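Long-range contact in HTH-type dhaKLM operon transcriptional activator DhaS (Lactococcus lactis, PDB 2IU5), which is a homodimeric regulator that, with DhaQ and dihydroxyacetone, activates the dhaKLM operon by binding an inverted repeat partly overlapping the promoter's -35 sequence: residues Ala21-Met26 against Asp94-Phe99. The protein carries 1 engineered substitution. Sequence-based numbering, arbitrary orientation.
Sequences AFKDLM and DENQIF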
loop_
_atom_site.group_PDB
_atom_site.type_symbol
_atom_site.label_atom_id
_atom_site.label_comp_id
_atom_site.label_asym_id
_atom_site.label_seq_id
_atom_site.Cartn_x
_atom_site.Cartn_y
_atom_site.Cartn_z
ATOM N N ALA A 21 -15.587 -0.152 -26.777
ATOM C CA ALA A 21 -15.096 -1.167 -27.705
ATOM C C ALA A 21 -13.759 -1.765 -27.267
ATOM O O ALA A 21 -13.584 -2.993 -27.246
ATOM C CB ALA A 21 -15.004 -0.585 -29.100
ATOM N N PHE A 22 -12.817 -0.888 -26.919
ATOM C CA PHE A 22 -11.511 -1.351 -26.451
ATOM C C PHE A 22 -11.637 -2.200 -25.194
ATOM O O PHE A 22 -11.034 -3.273 -25.085
ATOM C CB PHE A 22 -10.629 -0.163 -26.197
ATOM C CG PHE A 22 -9.231 -0.522 -25.821
ATOM C CD1 PHE A 22 -8.446 -1.291 -26.654
ATOM C CD2 PHE A 22 -8.699 -0.078 -24.615
ATOM C CE1 PHE A 22 -7.132 -1.626 -26.318
ATOM C CE2 PHE A 22 -7.387 -0.408 -24.262
ATOM C CZ PHE A 22 -6.606 -1.184 -25.121
ATOM N N LYS A 23 -12.428 -1.714 -24.238
ATOM C CA LYS A 23 -12.584 -2.448 -22.959
ATOM C C LYS A 23 -13.189 -3.829 -23.237
ATOM O O LYS A 23 -12.786 -4.830 -22.632
ATOM C CB LYS A 23 -13.396 -1.641 -21.948
ATOM C CG LYS A 23 -12.564 -0.509 -21.374
ATOM C CD LYS A 23 -13.257 0.210 -20.211
ATOM C CE LYS A 23 -14.227 1.238 -20.722
ATOM N NZ LYS A 23 -14.982 1.870 -19.570
ATOM N N ASP A 24 -14.157 -3.898 -24.147
ATOM C CA ASP A 24 -14.729 -5.169 -24.576
ATOM C C ASP A 24 -13.684 -6.120 -25.178
ATOM O O ASP A 24 -13.636 -7.305 -24.816
ATOM C CB ASP A 24 -15.888 -4.939 -25.545
ATOM C CG ASP A 24 -17.134 -4.351 -24.858
ATOM O OD1 ASP A 24 -17.164 -4.256 -23.607
ATOM O OD2 ASP A 24 -18.086 -3.981 -25.585
ATOM N N LEU A 25 -12.849 -5.622 -26.085
ATOM C CA LEU A 25 -11.806 -6.471 -26.674
ATOM C C LEU A 25 -10.776 -6.928 -25.636
ATOM O O LEU A 25 -10.257 -8.039 -25.723
ATOM C CB LEU A 25 -11.146 -5.723 -27.830
ATOM C CG LEU A 25 -12.089 -5.523 -29.023
ATOM C CD1 LEU A 25 -11.645 -4.353 -29.877
ATOM C CD2 LEU A 25 -12.213 -6.774 -29.885
ATOM N N MET A 26 -10.485 -6.073 -24.652
ATOM C CA MET A 26 -9.504 -6.427 -23.597
ATOM C C MET A 26 -10.000 -7.538 -22.675
ATOM O O MET A 26 -9.235 -8.140 -21.938
ATOM C CB MET A 26 -9.142 -5.192 -22.754
ATOM C CG MET A 26 -8.274 -4.180 -23.470
ATOM S SD MET A 26 -6.552 -4.716 -23.462
ATOM C CE MET A 26 -5.979 -4.175 -21.839
ATOM N N ASP A 94 -14.361 -5.059 -10.651
ATOM C CA ASP A 94 -14.736 -6.464 -10.856
ATOM C C ASP A 94 -15.130 -6.763 -12.321
ATOM O O ASP A 94 -14.701 -7.765 -12.897
ATOM C CB ASP A 94 -15.920 -6.831 -9.957
ATOM C CG ASP A 94 -15.511 -7.195 -8.550
ATOM O OD1 ASP A 94 -14.299 -7.432 -8.318
ATOM O OD2 ASP A 94 -16.412 -7.242 -7.672
ATOM N N GLU A 95 -15.954 -5.899 -12.906
ATOM C CA GLU A 95 -16.401 -6.068 -14.278
ATOM C C GLU A 95 -15.195 -6.036 -15.197
ATOM O O GLU A 95 -15.104 -6.822 -16.157
ATOM C CB GLU A 95 -17.363 -4.949 -14.653
ATOM C CG GLU A 95 -17.788 -5.016 -16.092
ATOM C CD GLU A 95 -18.959 -4.103 -16.370
ATOM O OE1 GLU A 95 -19.615 -3.683 -15.390
ATOM O OE2 GLU A 95 -19.196 -3.824 -17.570
ATOM N N ASN A 96 -14.270 -5.130 -14.899
ATOM C CA ASN A 96 -13.114 -4.949 -15.758
ATOM C C ASN A 96 -11.862 -5.573 -15.164
ATOM O O ASN A 96 -10.753 -5.065 -15.385
ATOM C CB ASN A 96 -12.883 -3.468 -16.031
ATOM C CG ASN A 96 -13.975 -2.868 -16.861
ATOM O OD1 ASN A 96 -14.027 -3.052 -18.079
ATOM N ND2 ASN A 96 -14.870 -2.145 -16.215
ATOM N N GLN A 97 -12.039 -6.660 -14.417
ATOM C CA GLN A 97 -10.916 -7.257 -13.710
ATOM C C GLN A 97 -9.843 -7.756 -14.688
ATOM O O GLN A 97 -8.640 -7.613 -14.435
ATOM C CB GLN A 97 -11.411 -8.410 -12.858
ATOM C CG GLN A 97 -10.352 -9.205 -12.180
ATOM C CD GLN A 97 -10.882 -10.590 -11.996
ATOM O OE1 GLN A 97 -10.773 -11.433 -12.892
ATOM N NE2 GLN A 97 -11.474 -10.838 -10.835
ATOM N N ILE A 98 -10.254 -8.338 -15.809
ATOM C CA ILE A 98 -9.265 -8.891 -16.717
ATOM C C ILE A 98 -8.476 -7.752 -17.361
ATOM O O ILE A 98 -7.254 -7.823 -17.494
ATOM C CB ILE A 98 -9.891 -9.777 -17.782
ATOM C CG1 ILE A 98 -10.403 -11.043 -17.117
ATOM C CG2 ILE A 98 -8.899 -10.047 -18.921
ATOM C CD1 ILE A 98 -11.064 -12.006 -18.034
ATOM N N PHE A 99 -9.169 -6.694 -17.763
ATOM C CA PHE A 99 -8.546 -5.485 -18.300
ATOM C C PHE A 99 -7.479 -5.006 -17.330
ATOM O O PHE A 99 -6.336 -4.761 -17.744
ATOM C CB PHE A 99 -9.649 -4.429 -18.471
ATOM C CG PHE A 99 -9.209 -3.073 -18.971
ATOM C CD1 PHE A 99 -9.063 -2.799 -20.321
ATOM C CD2 PHE A 99 -8.951 -2.055 -18.072
ATOM C CE1 PHE A 99 -8.666 -1.537 -20.752
ATOM C CE2 PHE A 99 -8.554 -0.801 -18.502
ATOM C CZ PHE A 99 -8.410 -0.542 -19.844
HETATM O O HOH W 1 -12.914 -4.871 -19.762
HETATM O O HOH W 2 -16.653 -0.278 -17.808
#
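Phe99, at the start of helix 97-106, pushes its ring against helix 13-28, where Met26 and Phe22 receive it. The tight part begins at one edge of this ring: Met26 CB sits in the ring plane, 3.4 Å from Phe99 CD1, and Met26 CG follows beside it. Bends at chi2 (-80°) and chi3 (-83°) then fold the methionine back and carry its CE methyl to the rim of one face, 3.7 Å from Phe99 CD1. The sulfur takes an oblique Met-aromatic position, with SD 5.5 Å from the centre of the Phe99 ring. A flexible, unbranched thioether suits a site that must follow two rings, for Met26 CG also lies over one face of Phe22. Phe22 CE2 meets Phe99 CE1 at 3.9 Å, and both rings continue onto Leu61 of helix 57-73. Cutting Met26 back to an alanine would keep the CB contact but would probably open a gap beside both rings, where CG, SD and the CE methyl now pack.

Toward solvent the packing gives way to water. Lys23 lays its CG over the other face of Phe99, toward the rim, while its amino group goes on to a salt bridge with Asp68; a long aliphatic chain ending in a charge serves both tasks. Asn96, at the break between helices 82-95 and 97-106, reaches Lys23 through two waters. One donates to Asn96 OD1 (2.7 Å) and to the Lys23 carbonyl; the other accepts from Asn96 ND2 and Lys23 NZ. The amide also bonds through ND2 to the Tyr92 carbonyl, which helps fix its rotation.

The DNA-binding region thus meets the C-terminal region of the TetR-type fold through apolar atoms closing together in the buried part and waters bridging polar groups at the rim, while Lys102 of helix 97-106 bonds the Met26 carbonyl directly.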